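PDB 1A7J: phosphoribulokinase from Rhodobacter sphaeroides, which catalyses the ATP-dependent phosphorylation of D-ribulose 5-phosphate to D-ribulose 1,5-bisphosphate in the Calvin cycle. Local coordinates for residues R186-H189 and A190-H193. Sequence-based numbering, arbitrary orientation.
With SO4 (sulfate ion), chain B.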
loop_
_atom_site.group_PDB
_atom_site.type_symbol
_atom_site.label_atom_id
_atom_site.label_comp_id
_atom_site.label_asym_id
_atom_site.label_seq_id
_atom_site.Cartn_x
_atom_site.Cartn_y
_atom_site.Cartn_z
ATOM N N ARG A 186 3.949 -19.179 -6.449
ATOM C CA ARG A 186 3.509 -19.393 -5.076
ATOM C C ARG A 186 2.814 -18.138 -4.515
ATOM O O ARG A 186 1.941 -18.245 -3.652
ATOM C CB ARG A 186 4.705 -19.790 -4.207
ATOM C CG ARG A 186 4.417 -19.937 -2.721
ATOM C CD ARG A 186 5.696 -19.955 -1.900
ATOM N NE ARG A 186 5.958 -18.662 -1.270
ATOM C CZ ARG A 186 7.145 -18.062 -1.252
ATOM N NH1 ARG A 186 8.235 -18.700 -1.663
ATOM N NH2 ARG A 186 7.257 -16.825 -0.782
ATOM N N ARG A 187 3.123 -16.964 -5.075
ATOM C CA ARG A 187 2.525 -15.708 -4.600
ATOM C C ARG A 187 1.214 -15.389 -5.296
ATOM O O ARG A 187 0.381 -14.710 -4.728
ATOM C CB ARG A 187 3.517 -14.535 -4.722
ATOM C CG ARG A 187 4.586 -14.536 -3.617
ATOM C CD ARG A 187 5.502 -13.319 -3.597
ATOM N NE ARG A 187 5.634 -12.730 -4.921
ATOM C CZ ARG A 187 5.459 -11.435 -5.190
ATOM N NH1 ARG A 187 5.491 -10.540 -4.217
ATOM N NH2 ARG A 187 5.395 -11.026 -6.450
ATOM N N MET A 188 0.947 -16.045 -6.416
ATOM C CA MET A 188 -0.263 -15.750 -7.177
ATOM C C MET A 188 -1.524 -16.159 -6.432
ATOM O O MET A 188 -2.576 -15.521 -6.551
ATOM C CB MET A 188 -0.221 -16.435 -8.533
ATOM C CG MET A 188 0.743 -15.794 -9.502
ATOM S SD MET A 188 0.686 -13.975 -9.493
ATOM C CE MET A 188 -0.833 -13.690 -10.459
ATOM N N HIS A 189 -1.358 -17.107 -5.523
ATOM C CA HIS A 189 -2.490 -17.772 -4.929
ATOM C C HIS A 189 -3.109 -16.797 -3.982
ATOM O O HIS A 189 -4.216 -16.366 -4.222
ATOM C CB HIS A 189 -2.066 -19.072 -4.213
ATOM C CG HIS A 189 -1.661 -20.180 -5.148
ATOM N ND1 HIS A 189 -2.568 -21.056 -5.704
ATOM C CD2 HIS A 189 -0.460 -20.488 -5.702
ATOM C CE1 HIS A 189 -1.948 -21.844 -6.566
ATOM N NE2 HIS A 189 -0.668 -21.521 -6.580
ATOM N N ALA A 190 -2.295 -16.227 -3.109
ATOM C CA ALA A 190 -2.761 -15.194 -2.182
ATOM C C ALA A 190 -2.841 -13.809 -2.818
ATOM O O ALA A 190 -3.318 -12.872 -2.203
ATOM C CB ALA A 190 -1.859 -15.143 -0.956
ATOM N N TYR A 191 -2.251 -13.653 -3.995
ATOM C CA TYR A 191 -2.308 -12.379 -4.659
ATOM C C TYR A 191 -3.705 -12.243 -5.192
ATOM O O TYR A 191 -4.424 -11.338 -4.787
ATOM C CB TYR A 191 -1.287 -12.298 -5.788
ATOM C CG TYR A 191 -1.380 -11.040 -6.619
ATOM C CD1 TYR A 191 -0.788 -9.864 -6.195
ATOM C CD2 TYR A 191 -2.156 -11.000 -7.781
ATOM C CE1 TYR A 191 -0.964 -8.682 -6.888
ATOM C CE2 TYR A 191 -2.353 -9.801 -8.480
ATOM C CZ TYR A 191 -1.758 -8.647 -8.014
ATOM O OH TYR A 191 -2.022 -7.439 -8.623
ATOM N N VAL A 192 -4.157 -13.226 -5.962
ATOM C CA VAL A 192 -5.506 -13.146 -6.487
ATOM C C VAL A 192 -6.558 -13.353 -5.397
ATOM O O VAL A 192 -7.672 -12.858 -5.520
ATOM C CB VAL A 192 -5.759 -14.134 -7.650
ATOM C CG1 VAL A 192 -4.462 -14.502 -8.340
ATOM C CG2 VAL A 192 -6.454 -15.354 -7.158
ATOM N N HIS A 193 -6.211 -14.025 -4.305
ATOM C CA HIS A 193 -7.195 -14.286 -3.239
ATOM C C HIS A 193 -7.324 -13.170 -2.181
ATOM O O HIS A 193 -8.429 -12.888 -1.733
ATOM C CB HIS A 193 -6.911 -15.634 -2.544
ATOM C CG HIS A 193 -7.405 -16.836 -3.300
ATOM N ND1 HIS A 193 -6.598 -17.914 -3.599
ATOM C CD2 HIS A 193 -8.642 -17.167 -3.746
ATOM C CE1 HIS A 193 -7.311 -18.854 -4.194
ATOM N NE2 HIS A 193 -8.555 -18.424 -4.297
HETATM S S SO4 B . 7.401 -13.260 -0.117
HETATM O O1 SO4 B . 6.658 -14.255 0.603
HETATM O O2 SO4 B . 6.533 -12.172 -0.481
HETATM O O3 SO4 B . 8.456 -12.774 0.718
HETATM O O4 SO4 B . 7.956 -13.839 -1.287
#
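Met-188 and Tyr-191 sit one turn apart on helix 180-195, whose backbone here is held by i to i+4 bonds: Tyr-191 N reaches Arg-187 O weakly, and His-193 N lies 3.1 Å from His-189 O. The helix belongs to the P-loop kinase fold; one side of it packs on helix 158-168, and Arg-187 belongs to the catalytic site. Met-188 and Tyr-191 run side by side in a Met-aromatic contact, with Met-188 SD 5.2 Å from the centroid of the Tyr-191 ring and 42° off its normal. The flexible thioether bends at both chi2 and chi3, which brings Met-188 CE to 4.0 Å from Tyr-191 CD2. The methionine thioether and the tyrosine ring give apolar surface to pack on Trp-162 and Ile-158 of helix 158-168, respectively. Ala-190, small and buried, fits against Phe-70 and Ser-71. The long chain of Arg-187 allows NH2 to form a salt bridge with Glu-161, while Arg-187 CD lies 3.4 Å from O4 of a sulfate ion, probably taken up from the crystallisation liquor. Arg-186 starts out with CG anti to the backbone N (chi1 175°), then bends at chi3 (101°), and is anchored by Glu-178 and the Phe-67 carbonyl. The sulfate sulfur lies in its guanidinium plane, at the edge, where Arg-186 NH2 makes a weak hydrogen bond of 3.0 Å to sulfate O1.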